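Cellulosomal scaffoldin (Bacteroides cellulosolvens, PDB 1TYJ) probably binds the type-II dockerins of partner proteins through cohesin modules such as this one, and so takes part in building the cellulosome. Local coordinates at residues Asn29-Gln34 against Met93-Tyr98; Phe35-Asn40 against Ala129-Gly134; Tyr43-Asp48 against Thr114-Lys119; Gly64-Gly69 against Gly108-Val113; Asp142-Phe147 against Ser157-Val162. One frame throughout, in Å; residues are numbered along the deposited sequence. Where two conformers were deposited one is given.

Overall arrangement
All five contacts belong to a two-sheet cohesin sandwich. Interactions 1 and 2 use successive parts of strand 30-38, and their centres are about 23 Å apart on opposite sides of the chain's centre; interactions 3 and 4 share strand 108-117 in the other sheet, with centres about 21 Å apart. Interactions 1 and 4, with centres about 13 Å apart, meet across the sandwich, where Phe-30 packs on Val-110 and Tyr-33 on Leu-67. Interaction 2 touches interaction 3 through Tyr-39, which lies against Pro-46 and Phe-115. Interaction 5 adjoins both interaction 1 and interaction 2, since strand 144-148 runs beside strand 30-38. Interactions 1 and 3 are farthest apart, about 31 Å between centres.

Interaction 1 (Asn29-Gln34 against Met93-Tyr98); sequences NFSGYQ and MNLSAY
The ring of Tyr-98, its CG turned anti to the backbone N (chi1 -180°), leaves the first turn of helix 95-100 and crosses to the start of strand 30-38, where it meets Phe-30 and Ser-31. Its hydroxyl donates to the backbone of that strand, with Tyr-98 OH 2.6 Å from Phe-30 O. The donor stands above the carbonyl plane, 35° out of it, and the carbonyl oxygen in turn lies at the edge of the phenol ring. Because Tyr-98 OH also accepts from Glu-105 N, two bonds grip this buried oxygen. Ser-31 CB sits at the same ring's edge, 3.8 Å from Tyr-98 CE2, and is touched by a methyl of Leu-95, CD2 being 3.6 Å from Ser-31 CB. The contact thus lays a short helix, following strand 85-92, against one end of the cohesin beta sandwich. Tyr-92, Phe-71 and Trp-149 add an aromatic surround to Tyr-98, Trp-149 meeting it edge-to-face. At the start of the helix Asn-94 is the N-cap: its OD1 takes the amide of Ala-97, 3.0 Å from Ala-97 N, while its ND2 bonds to Asn-72 OD1.

Interaction 2 (Phe35-Asn40 against Ala129-Gly134); sequences FNIKYN and ATFENG
Lys-38 and Thr-130 face each other as an antiparallel hydrogen-bonded pair. Lys-38 N donates to Thr-130 O over 2.8 Å, and the return bond from Thr-130 N to Lys-38 O measures 2.9 Å. Beyond the non-hydrogen-bonded pair of Ile-37 and Phe-131, a third backbone bond runs from Glu-132 N to Asn-36 O at 3.1 Å; together these bonds join strand 30-38 to strand 126-131 and the residue after it. The aromatic contact is T-shaped: the edge of Phe-131 meets the face of Phe-35, with the planes at 76° and Phe-131 CE2 over the centre of the other ring. Apolar packing centres on Ile-37, whose chi1 of -61° sets CG1 beside the backbone N and CG2 anti to it. CD1 thus comes within 3.7 Å of Phe-131 CE2, while CG2 lies 3.5 Å from Ala-129 CB. Replacing Ile-37 with an alanine would probably open a gap beside Phe-131 CE2 and leave the methyl of Ala-129 without the CG2 it packs on. Ile-22 of the opposing sheet packs on Ile-37, Phe-35 and Phe-131. Among polar side chains, Thr-130 OG1 in one of two conformers donates to Glu-132 OE2 at 2.7 Å. The strand pair is therefore two-sided, its apolar and aromatic groups set into the core and its hydroxyl and charged groups on the outer face, with main-chain bonds tying the strands between them.

Interaction 3 (Tyr43-Asp48 against Thr114-Lys119); sequences YLQPWD and TFKVIK
The indole of Trp-47 carries the end of Lys-116 on one face: CE lies 3.6 Å from the centroid of the six-membered ring, a CH-pi contact, and NZ 3.8 Å from it, a cation-pi contact. A bend at chi3 (-74°) folds the lysine chain over the ring; the indole N-H is hydrogen-bonded to Asp-52 OD1, which limits the ring's rotation. The Tyr-43 ring receives Lys-119 O at its edge, 3.6 Å from Tyr-43 CD2. On the buried face of the sheet Phe-115 packs against Leu-44 and Pro-46, with Pro-46 CG 4.0 Å from Phe-115 CE2, and Leu-128 of the opposing sheet packs on both Leu-44 and Phe-115. Strands 44-48 and 114-117 are antiparallel neighbours, their axes at 130°; Gln-45 and Lys-116 exchange backbone bonds, and Ile-118 N donates to Tyr-43 O. A water spans Trp-47 O and Thr-114 N. Lys-116 NZ also donates to a water 2.7 Å away, so the ammonium, shared between aromatic face and solvent, is likely to keep its charge.

Interaction 4 (Gly64-Gly69 against Gly108-Val113); sequences GTLLQG and GAVAKV
Ala-109 O is the hub that ties the loop 64-69 to strand 108-117, just before the classic beta bulge in which Val-110 and Ala-111 both face Ile-22. Leu-66 N donates to it almost straight, the distance to Ala-109 O being 3.0 Å with 175° at the hydrogen; the amide also meets the carbonyl almost head-on. Thr-65 N adds a weak bond to the same oxygen, and Gly-64 CA lies 3.4 Å from it, where a side-chain carbon at Gly-64 would clash. Leu-66 CD1 rests 3.8 Å from Gly-108 N and 4.1 Å from Val-110 CG1. A serine in place of Leu-66 would probably open a gap over Gly-108 and beside Val-110. One water accepts from Gly-64 N close to Leu-66 O and Val-110 O; another accepts from Ala-109 N at 3.0 Å and bonds to Thr-65 OG1. In the next shell the rest of the loop is fixed at Leu-67: Glu-105 OE1 takes Leu-67 N, and Arg-90 NE donates to Leu-67 O.

Interaction 5 (Asp142-Phe147 against Ser157-Val162); sequences DGTMLF and SAYKVV
Leu-146 lays its CD1 methyl over the centre of the Tyr-159 ring, 3.5 Å from the centroid and only 12° off the ring normal, a CH-pi contact. The tyrosine is set for this by a chi1 of 75°, which places CG between the backbone N and the carbonyl carbon and aims the ring at strand 144-148. At the ring's edge, in its plane, is Thr-144 OG1, 2.8 Å from Tyr-159 OH; the threonine hydroxyl is hydrogen-bonded to Val-141 O. A water joins Tyr-159 OH to the backbone, accepting from Leu-146 N at 3.0 Å. Farther along, Thr-144 and Val-161 meet tip to tip, with CG2 of Thr-144 3.8 Å from CG2 of Val-161. Asp-142 approaches the same valine through CB, and two waters donate to Asp-142 OD2 (2.7 Å each), one also donating to Val-161 O and the other accepting from Val-161 N. The contact brings the two sheets together, since strand 144-148 pairs with strand 30-38 in one and strand 160-161 runs parallel to strand 2-7 in the other. Val-3 of strand 2-7 touches both Leu-146 and Tyr-159, while Phe-131 of strand 126-131 flanks Thr-144 and Val-161.

Interaction 1 (Asn29-Gln34 against Met93-Tyr98)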
# COMPACT_ATOMS: atom_id res chain seq x y z
N ASN A 29 -12.54 12.35 5.20
CA ASN A 29 -12.11 13.32 4.18
C ASN A 29 -10.72 12.99 3.62
O ASN A 29 -9.92 13.89 3.32
CB ASN A 29 -12.14 14.77 4.71
CG ASN A 29 -13.51 15.20 5.18
OD1 ASN A 29 -13.64 16.09 6.05
ND2 ASN A 29 -14.55 14.60 4.59
N PHE A 30 -10.47 11.69 3.49
CA PHE A 30 -9.18 11.17 3.00
C PHE A 30 -8.73 11.78 1.68
O PHE A 30 -9.44 11.71 0.64
CB PHE A 30 -9.35 9.64 2.83
CG PHE A 30 -8.15 8.96 2.26
CD1 PHE A 30 -8.22 8.31 1.03
CD2 PHE A 30 -6.93 8.93 2.98
CE1 PHE A 30 -7.11 7.60 0.50
CE2 PHE A 30 -5.81 8.26 2.46
CZ PHE A 30 -5.91 7.59 1.18
N SER A 31 -7.49 12.28 1.66
CA SER A 31 -6.96 12.94 0.46
C SER A 31 -5.63 12.36 -0.05
O SER A 31 -5.14 12.79 -1.11
CB SER A 31 -6.75 14.46 0.69
OG SER A 31 -5.59 14.59 1.52
N GLY A 32 -5.03 11.44 0.69
CA GLY A 32 -3.76 10.90 0.23
C GLY A 32 -3.03 10.09 1.27
O GLY A 32 -3.35 10.15 2.46
N TYR A 33 -2.04 9.33 0.82
CA TYR A 33 -1.27 8.47 1.75
C TYR A 33 0.15 8.38 1.29
O TYR A 33 0.48 8.68 0.12
CB TYR A 33 -1.85 7.02 1.80
CG TYR A 33 -1.58 6.27 0.51
CD1 TYR A 33 -0.41 5.51 0.37
CD2 TYR A 33 -2.42 6.40 -0.60
CE1 TYR A 33 -0.08 4.88 -0.84
CE2 TYR A 33 -2.10 5.75 -1.83
CZ TYR A 33 -0.92 5.01 -1.93
OH TYR A 33 -0.60 4.36 -3.10
N GLN A 34 1.00 7.91 2.19
CA GLN A 34 2.33 7.41 1.83
C GLN A 34 2.58 6.18 2.70
O GLN A 34 2.30 6.22 3.92
CB GLN A 34 3.41 8.47 2.09
CG GLN A 34 4.74 8.04 1.45
CD GLN A 34 5.82 9.08 1.58
OE1 GLN A 34 5.59 10.25 1.33
NE2 GLN A 34 7.01 8.64 1.93
N MET A 93 -3.61 16.80 -5.25
CA MET A 93 -2.96 18.13 -5.04
C MET A 93 -4.00 19.26 -5.02
O MET A 93 -3.83 20.25 -4.30
CB MET A 93 -1.90 18.40 -6.10
CG MET A 93 -0.74 17.43 -6.09
SD MET A 93 0.60 17.91 -7.23
CE MET A 93 -0.20 17.56 -8.77
N ASN A 94 -5.06 19.12 -5.82
CA ASN A 94 -6.08 20.16 -5.91
C ASN A 94 -7.14 19.90 -4.83
O ASN A 94 -8.23 19.41 -5.09
CB ASN A 94 -6.69 20.22 -7.30
CG ASN A 94 -7.43 21.53 -7.54
OD1 ASN A 94 -7.92 22.16 -6.59
ND2 ASN A 94 -7.48 21.96 -8.79
N LEU A 95 -6.78 20.19 -3.59
CA LEU A 95 -7.69 19.93 -2.47
C LEU A 95 -8.93 20.81 -2.54
O LEU A 95 -10.02 20.38 -2.09
CB LEU A 95 -7.00 20.13 -1.14
CG LEU A 95 -5.85 19.16 -0.82
CD1 LEU A 95 -5.21 19.52 0.57
CD2 LEU A 95 -6.27 17.66 -0.93
N SER A 96 -8.79 22.02 -3.07
CA SER A 96 -9.95 22.92 -3.16
C SER A 96 -10.99 22.29 -4.10
O SER A 96 -12.20 22.29 -3.79
CB SER A 96 -9.55 24.34 -3.60
OG SER A 96 -9.30 24.37 -4.97
N ALA A 97 -10.54 21.72 -5.23
CA ALA A 97 -11.50 21.09 -6.16
C ALA A 97 -12.14 19.86 -5.53
O ALA A 97 -13.34 19.59 -5.70
CB ALA A 97 -10.85 20.74 -7.48
N TYR A 98 -11.34 19.10 -4.80
CA TYR A 98 -11.79 17.93 -4.06
C TYR A 98 -12.87 18.32 -3.03
O TYR A 98 -13.94 17.72 -2.99
CB TYR A 98 -10.58 17.23 -3.41
CG TYR A 98 -10.88 15.97 -2.60
CD1 TYR A 98 -12.01 15.15 -2.91
CD2 TYR A 98 -10.04 15.60 -1.53
CE1 TYR A 98 -12.29 14.04 -2.16
CE2 TYR A 98 -10.28 14.47 -0.80
CZ TYR A 98 -11.43 13.67 -1.13
OH TYR A 98 -11.66 12.57 -0.35

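Interaction 2 (Phe35-Asn40 against Ala129-Gly134)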
# COMPACT_ATOMS: atom_id res chain seq x y z
N PHE A 35 3.12 5.13 2.09
CA PHE A 35 3.42 3.87 2.80
C PHE A 35 4.88 3.48 2.66
O PHE A 35 5.47 3.71 1.60
CB PHE A 35 2.61 2.71 2.23
CG PHE A 35 1.11 2.83 2.39
CD1 PHE A 35 0.26 2.34 1.40
CD2 PHE A 35 0.54 3.45 3.54
CE1 PHE A 35 -1.10 2.41 1.55
CE2 PHE A 35 -0.84 3.54 3.67
CZ PHE A 35 -1.66 3.01 2.69
N ASN A 36 5.44 2.90 3.73
CA ASN A 36 6.72 2.22 3.68
C ASN A 36 6.42 0.77 4.08
O ASN A 36 5.93 0.52 5.19
CB ASN A 36 7.70 2.85 4.68
CG ASN A 36 9.12 2.37 4.44
OD1 ASN A 36 9.65 1.51 5.17
ND2 ASN A 36 9.71 2.86 3.36
N ILE A 37 6.68 -0.16 3.16
CA ILE A 37 6.30 -1.59 3.32
C ILE A 37 7.50 -2.49 3.14
O ILE A 37 8.28 -2.34 2.20
CB ILE A 37 5.18 -1.98 2.31
CG1 ILE A 37 3.94 -1.13 2.56
CG2 ILE A 37 4.91 -3.51 2.34
CD1 ILE A 37 2.79 -1.38 1.54
N LYS A 38 7.67 -3.43 4.07
CA LYS A 38 8.81 -4.34 3.99
C LYS A 38 8.31 -5.71 3.58
O LYS A 38 7.22 -6.13 3.97
CB LYS A 38 9.51 -4.37 5.37
CG LYS A 38 10.62 -5.36 5.52
CD LYS A 38 11.95 -4.66 5.39
CE LYS A 38 13.06 -5.63 5.09
NZ LYS A 38 12.82 -6.47 3.89
N TYR A 39 9.07 -6.41 2.75
CA TYR A 39 8.73 -7.77 2.40
C TYR A 39 10.00 -8.59 2.39
O TYR A 39 11.11 -8.04 2.42
CB TYR A 39 8.00 -7.83 1.02
CG TYR A 39 8.90 -7.37 -0.13
CD1 TYR A 39 9.60 -8.32 -0.89
CD2 TYR A 39 9.06 -5.99 -0.45
CE1 TYR A 39 10.47 -7.93 -1.92
CE2 TYR A 39 9.93 -5.60 -1.43
CZ TYR A 39 10.61 -6.57 -2.18
OH TYR A 39 11.46 -6.18 -3.18
N ASN A 40 9.84 -9.91 2.36
CA ASN A 40 10.99 -10.81 2.41
C ASN A 40 11.49 -11.15 1.01
O ASN A 40 10.84 -11.89 0.29
CB ASN A 40 10.63 -12.08 3.18
CG ASN A 40 11.84 -12.95 3.44
OD1 ASN A 40 12.84 -12.90 2.70
ND2 ASN A 40 11.80 -13.73 4.55
N ALA A 129 3.67 -9.08 4.02
CA ALA A 129 4.43 -7.83 4.12
C ALA A 129 4.14 -7.22 5.47
O ALA A 129 3.22 -7.64 6.16
CB ALA A 129 4.01 -6.87 2.99
N THR A 130 4.93 -6.20 5.82
CA THR A 130 4.69 -5.42 7.02
C THR A 130 4.75 -3.91 6.70
O THR A 130 5.57 -3.48 5.90
CB THR A 130 5.77 -5.77 8.10
OG1 THR A 130 7.07 -5.42 7.64
CG2 THR A 130 5.73 -7.26 8.46
N PHE A 131 3.88 -3.12 7.33
CA PHE A 131 4.04 -1.68 7.26
C PHE A 131 5.03 -1.29 8.39
O PHE A 131 4.78 -1.59 9.56
CB PHE A 131 2.70 -0.99 7.54
CG PHE A 131 1.67 -1.21 6.46
CD1 PHE A 131 0.76 -2.26 6.55
CD2 PHE A 131 1.55 -0.31 5.40
CE1 PHE A 131 -0.25 -2.46 5.55
CE2 PHE A 131 0.55 -0.47 4.40
CZ PHE A 131 -0.35 -1.55 4.47
N GLU A 132 6.13 -0.62 8.05
CA GLU A 132 7.12 -0.28 9.09
C GLU A 132 7.79 1.03 8.75
O GLU A 132 8.09 1.27 7.59
CB GLU A 132 8.21 -1.34 9.13
CG GLU A 132 7.86 -2.67 9.72
CD GLU A 132 9.09 -3.59 9.79
OE1 GLU A 132 10.18 -3.09 10.19
OE2 GLU A 132 8.95 -4.79 9.43
N ASN A 133 8.05 1.85 9.77
CA ASN A 133 8.70 3.13 9.59
C ASN A 133 10.01 2.90 8.87
O ASN A 133 10.68 1.87 9.06
CB ASN A 133 8.96 3.78 10.95
CG ASN A 133 7.66 4.18 11.70
OD1 ASN A 133 7.62 4.23 12.94
ND2 ASN A 133 6.61 4.48 10.96
N GLY A 134 10.41 3.85 8.03
CA GLY A 134 11.73 3.76 7.43
C GLY A 134 12.06 5.10 6.86
O GLY A 134 11.99 6.11 7.57

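Interaction 3 (Tyr43-Asp48 against Thr114-Lys119)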
# COMPACT_ATOMS: atom_id res chain seq x y z
N TYR A 43 11.62 -14.79 -0.64
CA TYR A 43 10.44 -15.53 -1.11
C TYR A 43 9.62 -14.81 -2.14
O TYR A 43 8.87 -15.46 -2.86
CB TYR A 43 9.53 -15.90 0.07
CG TYR A 43 10.25 -16.78 1.07
CD1 TYR A 43 10.77 -16.24 2.26
CD2 TYR A 43 10.45 -18.14 0.80
CE1 TYR A 43 11.47 -17.07 3.18
CE2 TYR A 43 11.14 -18.95 1.69
CZ TYR A 43 11.64 -18.41 2.87
OH TYR A 43 12.31 -19.23 3.75
N LEU A 44 9.71 -13.48 -2.16
CA LEU A 44 8.75 -12.65 -2.92
C LEU A 44 9.46 -11.61 -3.79
O LEU A 44 10.45 -11.00 -3.38
CB LEU A 44 7.81 -11.90 -1.95
CG LEU A 44 6.92 -12.83 -1.12
CD1 LEU A 44 6.29 -12.01 -0.03
CD2 LEU A 44 5.79 -13.46 -2.01
N GLN A 45 8.88 -11.39 -4.96
CA GLN A 45 9.34 -10.39 -5.91
C GLN A 45 8.17 -9.52 -6.38
O GLN A 45 7.26 -10.01 -7.08
CB GLN A 45 10.00 -11.09 -7.10
CG GLN A 45 10.54 -10.13 -8.15
CD GLN A 45 11.23 -10.84 -9.29
OE1 GLN A 45 12.37 -10.54 -9.60
NE2 GLN A 45 10.53 -11.77 -9.93
N PRO A 46 8.17 -8.22 -6.00
CA PRO A 46 7.06 -7.37 -6.45
C PRO A 46 6.94 -7.39 -7.98
O PRO A 46 7.95 -7.30 -8.67
CB PRO A 46 7.45 -5.96 -5.95
CG PRO A 46 8.38 -6.25 -4.73
CD PRO A 46 9.15 -7.48 -5.17
N TRP A 47 5.70 -7.46 -8.47
CA TRP A 47 5.43 -7.78 -9.88
C TRP A 47 4.45 -6.81 -10.46
O TRP A 47 3.35 -6.64 -9.93
CB TRP A 47 4.89 -9.21 -9.99
CG TRP A 47 5.02 -9.71 -11.40
CD1 TRP A 47 4.06 -9.73 -12.36
CD2 TRP A 47 6.20 -10.22 -11.98
NE1 TRP A 47 4.58 -10.25 -13.52
CE2 TRP A 47 5.90 -10.56 -13.32
CE3 TRP A 47 7.49 -10.46 -11.50
CZ2 TRP A 47 6.85 -11.10 -14.19
CZ3 TRP A 47 8.46 -10.99 -12.37
CH2 TRP A 47 8.12 -11.31 -13.71
N ASP A 48 4.86 -6.19 -11.56
CA ASP A 48 4.00 -5.26 -12.29
C ASP A 48 3.10 -6.06 -13.23
O ASP A 48 3.57 -6.65 -14.21
CB ASP A 48 4.90 -4.31 -13.07
CG ASP A 48 4.12 -3.31 -13.91
OD1 ASP A 48 4.75 -2.30 -14.27
OD2 ASP A 48 2.92 -3.54 -14.22
N THR A 114 1.14 -6.67 -6.12
CA THR A 114 1.24 -8.10 -6.43
C THR A 114 2.70 -8.50 -6.30
O THR A 114 3.61 -7.75 -6.69
CB THR A 114 0.75 -8.35 -7.89
OG1 THR A 114 -0.62 -7.93 -8.01
CG2 THR A 114 0.84 -9.83 -8.30
N PHE A 115 2.90 -9.72 -5.76
CA PHE A 115 4.21 -10.34 -5.64
C PHE A 115 4.21 -11.68 -6.38
O PHE A 115 3.20 -12.40 -6.35
CB PHE A 115 4.50 -10.65 -4.17
CG PHE A 115 4.52 -9.46 -3.26
CD1 PHE A 115 3.36 -9.02 -2.63
CD2 PHE A 115 5.73 -8.81 -2.98
CE1 PHE A 115 3.40 -7.91 -1.74
CE2 PHE A 115 5.76 -7.72 -2.12
CZ PHE A 115 4.60 -7.28 -1.49
N LYS A 116 5.31 -11.99 -7.06
CA LYS A 116 5.52 -13.33 -7.59
C LYS A 116 6.27 -14.11 -6.52
O LYS A 116 7.23 -13.61 -5.92
CB LYS A 116 6.28 -13.31 -8.94
CG LYS A 116 6.66 -14.71 -9.46
CD LYS A 116 7.58 -14.67 -10.67
CE LYS A 116 6.84 -14.26 -11.93
NZ LYS A 116 7.70 -14.47 -13.16
N VAL A 117 5.82 -15.33 -6.29
CA VAL A 117 6.50 -16.21 -5.33
C VAL A 117 7.70 -16.85 -6.02
O VAL A 117 7.55 -17.52 -7.04
CB VAL A 117 5.54 -17.30 -4.82
CG1 VAL A 117 6.28 -18.24 -3.89
CG2 VAL A 117 4.30 -16.63 -4.18
N ILE A 118 8.88 -16.60 -5.46
CA ILE A 118 10.16 -17.04 -6.07
C ILE A 118 10.90 -18.16 -5.34
O ILE A 118 11.91 -18.65 -5.84
CB ILE A 118 11.13 -15.86 -6.34
CG1 ILE A 118 11.49 -15.15 -5.03
CG2 ILE A 118 10.47 -14.92 -7.35
CD1 ILE A 118 12.80 -14.36 -5.08
N LYS A 119 10.39 -18.57 -4.17
CA LYS A 119 10.93 -19.71 -3.46
C LYS A 119 9.81 -20.32 -2.66
O LYS A 119 8.94 -19.58 -2.19
CB LYS A 119 12.05 -19.28 -2.51
CG LYS A 119 12.79 -20.43 -1.82
CD LYS A 119 13.93 -19.83 -1.03
CE LYS A 119 14.58 -20.83 -0.10
NZ LYS A 119 15.42 -21.69 -0.88
O HOH W 1 10.34 -13.96 -12.60
O HOH W 2 1.84 -4.84 -8.32

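Interaction 4 (Gly64-Gly69 against Gly108-Val113)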
# COMPACT_ATOMS: atom_id res chain seq x y z
N GLY A 64 -6.22 1.48 -6.55
CA GLY A 64 -7.48 1.02 -6.00
C GLY A 64 -8.60 1.88 -6.58
O GLY A 64 -8.47 2.45 -7.68
N THR A 65 -9.69 1.98 -5.86
CA THR A 65 -10.81 2.78 -6.35
C THR A 65 -10.79 4.22 -5.81
O THR A 65 -11.42 5.11 -6.39
CB THR A 65 -12.15 2.13 -5.98
OG1 THR A 65 -12.21 2.02 -4.58
CG2 THR A 65 -12.23 0.71 -6.53
N LEU A 66 -10.11 4.44 -4.68
CA LEU A 66 -10.00 5.80 -4.14
C LEU A 66 -8.86 6.59 -4.80
O LEU A 66 -7.99 6.03 -5.48
CB LEU A 66 -9.73 5.74 -2.61
CG LEU A 66 -10.82 5.04 -1.79
CD1 LEU A 66 -10.59 5.27 -0.27
CD2 LEU A 66 -12.22 5.48 -2.22
N LEU A 67 -8.88 7.91 -4.59
CA LEU A 67 -7.85 8.80 -5.16
C LEU A 67 -7.88 8.77 -6.69
O LEU A 67 -6.87 8.96 -7.37
CB LEU A 67 -6.46 8.45 -4.58
CG LEU A 67 -6.40 8.50 -3.04
CD1 LEU A 67 -4.99 8.08 -2.56
CD2 LEU A 67 -6.81 9.88 -2.51
N GLN A 68 -9.08 8.57 -7.24
CA GLN A 68 -9.25 8.48 -8.70
C GLN A 68 -10.06 9.64 -9.25
O GLN A 68 -10.25 9.71 -10.45
CB GLN A 68 -9.87 7.12 -9.11
CG GLN A 68 -8.93 5.95 -8.75
CD GLN A 68 -7.56 6.02 -9.45
OE1 GLN A 68 -6.50 5.82 -8.82
NE2 GLN A 68 -7.57 6.26 -10.77
N GLY A 69 -10.47 10.56 -8.38
CA GLY A 69 -11.14 11.79 -8.80
C GLY A 69 -10.21 12.74 -9.55
O GLY A 69 -8.97 12.66 -9.44
N GLY A 108 -12.23 2.27 1.38
CA GLY A 108 -12.06 1.61 0.10
C GLY A 108 -10.61 1.29 -0.23
O GLY A 108 -9.70 1.62 0.54
N ALA A 109 -10.40 0.68 -1.41
CA ALA A 109 -9.03 0.31 -1.78
C ALA A 109 -8.24 1.52 -2.28
O ALA A 109 -8.75 2.28 -3.12
CB ALA A 109 -9.02 -0.78 -2.83
N VAL A 110 -7.01 1.69 -1.77
CA VAL A 110 -6.11 2.73 -2.25
C VAL A 110 -4.97 2.27 -3.17
O VAL A 110 -4.46 3.07 -3.99
CB VAL A 110 -5.53 3.57 -1.08
CG1 VAL A 110 -6.68 4.05 -0.18
CG2 VAL A 110 -4.46 2.77 -0.24
N ALA A 111 -4.55 1.00 -3.04
CA ALA A 111 -3.41 0.49 -3.83
C ALA A 111 -3.47 -1.00 -3.76
O ALA A 111 -4.07 -1.57 -2.82
CB ALA A 111 -2.07 0.96 -3.23
N LYS A 112 -2.80 -1.64 -4.73
CA LYS A 112 -2.59 -3.08 -4.66
C LYS A 112 -1.17 -3.38 -5.06
O LYS A 112 -0.65 -2.81 -6.00
CB LYS A 112 -3.51 -3.85 -5.59
CG LYS A 112 -4.98 -3.41 -5.52
CD LYS A 112 -5.80 -4.16 -6.53
CE LYS A 112 -7.21 -3.61 -6.51
NZ LYS A 112 -8.04 -4.24 -7.59
N VAL A 113 -0.56 -4.34 -4.36
CA VAL A 113 0.79 -4.76 -4.70
C VAL A 113 0.76 -6.25 -4.92
O VAL A 113 0.36 -7.01 -4.04
CB VAL A 113 1.77 -4.45 -3.57
CG1 VAL A 113 3.18 -4.96 -3.89
CG2 VAL A 113 1.82 -2.97 -3.27
O HOH W 3 -5.95 4.36 -5.97
O HOH W 4 -12.70 -0.42 -2.98

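Interaction 5 (Asp142-Phe147 against Ser157-Val162)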
# COMPACT_ATOMS: atom_id res chain seq x y z
N ASP A 142 3.30 3.62 12.16
CA ASP A 142 3.61 2.25 11.70
C ASP A 142 3.84 2.21 10.18
O ASP A 142 3.26 1.36 9.47
CB ASP A 142 2.51 1.28 12.13
CG ASP A 142 2.47 1.08 13.65
OD1 ASP A 142 3.43 1.53 14.33
OD2 ASP A 142 1.46 0.53 14.15
N GLY A 143 4.70 3.11 9.68
CA GLY A 143 5.04 3.11 8.26
C GLY A 143 3.96 3.67 7.35
O GLY A 143 3.95 3.39 6.14
N THR A 144 3.03 4.45 7.90
CA THR A 144 1.97 5.06 7.06
C THR A 144 1.80 6.55 7.38
O THR A 144 1.99 6.97 8.52
CB THR A 144 0.60 4.35 7.29
OG1 THR A 144 0.07 4.68 8.60
CG2 THR A 144 0.72 2.82 7.13
N MET A 145 1.39 7.33 6.39
CA MET A 145 0.99 8.71 6.61
C MET A 145 -0.33 8.84 5.88
O MET A 145 -0.44 8.41 4.73
CB MET A 145 2.02 9.69 6.03
CG MET A 145 3.39 9.51 6.64
SD MET A 145 4.60 10.52 5.77
CE MET A 145 4.50 11.97 6.74
N LEU A 146 -1.33 9.43 6.55
CA LEU A 146 -2.63 9.68 5.95
C LEU A 146 -2.99 11.13 6.12
O LEU A 146 -2.73 11.71 7.18
CB LEU A 146 -3.71 8.81 6.62
CG LEU A 146 -3.53 7.27 6.60
CD1 LEU A 146 -4.73 6.64 7.37
CD2 LEU A 146 -3.48 6.73 5.13
N PHE A 147 -3.67 11.68 5.12
CA PHE A 147 -4.03 13.11 5.12
C PHE A 147 -5.47 13.30 4.80
O PHE A 147 -6.10 12.46 4.13
CB PHE A 147 -3.16 13.85 4.08
CG PHE A 147 -1.70 13.72 4.39
CD1 PHE A 147 -0.98 12.62 3.90
CD2 PHE A 147 -1.08 14.64 5.21
CE1 PHE A 147 0.40 12.47 4.25
CE2 PHE A 147 0.29 14.51 5.53
CZ PHE A 147 1.00 13.42 5.06
N SER A 157 -3.31 8.30 17.30
CA SER A 157 -4.49 8.18 18.12
C SER A 157 -5.76 8.23 17.27
O SER A 157 -6.84 7.89 17.75
CB SER A 157 -4.48 9.25 19.20
OG SER A 157 -4.75 10.52 18.65
N ALA A 158 -5.63 8.57 15.99
CA ALA A 158 -6.79 8.69 15.08
C ALA A 158 -7.07 7.42 14.28
O ALA A 158 -8.21 7.20 13.79
CB ALA A 158 -6.57 9.83 14.14
N TYR A 159 -6.01 6.63 14.08
CA TYR A 159 -6.13 5.39 13.33
C TYR A 159 -5.09 4.38 13.69
O TYR A 159 -4.06 4.68 14.34
CB TYR A 159 -6.14 5.64 11.80
CG TYR A 159 -4.81 5.97 11.22
CD1 TYR A 159 -4.05 5.00 10.56
CD2 TYR A 159 -4.29 7.27 11.32
CE1 TYR A 159 -2.83 5.33 9.99
CE2 TYR A 159 -3.05 7.62 10.77
CZ TYR A 159 -2.33 6.65 10.11
OH TYR A 159 -1.12 6.97 9.57
N LYS A 160 -5.37 3.15 13.30
CA LYS A 160 -4.47 2.04 13.57
C LYS A 160 -4.09 1.37 12.25
O LYS A 160 -4.83 1.44 11.28
CB LYS A 160 -5.14 1.00 14.45
CG LYS A 160 -6.29 0.25 13.79
CD LYS A 160 -6.83 -0.85 14.71
CE LYS A 160 -8.37 -0.93 14.68
NZ LYS A 160 -8.92 -1.77 13.58
N VAL A 161 -2.94 0.72 12.23
CA VAL A 161 -2.51 -0.02 11.05
C VAL A 161 -2.64 -1.50 11.36
O VAL A 161 -1.97 -2.02 12.26
CB VAL A 161 -1.05 0.36 10.67
CG1 VAL A 161 -0.50 -0.51 9.51
CG2 VAL A 161 -0.95 1.85 10.36
N VAL A 162 -3.51 -2.19 10.62
CA VAL A 162 -3.67 -3.64 10.81
C VAL A 162 -2.69 -4.35 9.89
O VAL A 162 -2.78 -4.25 8.68
CB VAL A 162 -5.09 -4.10 10.54
CG1 VAL A 162 -5.25 -5.64 10.86
CG2 VAL A 162 -6.09 -3.24 11.38
O HOH W 5 0.71 -1.92 13.17
O HOH W 6 -1.14 1.15 14.49
O HOH W 7 -0.46 9.73 9.36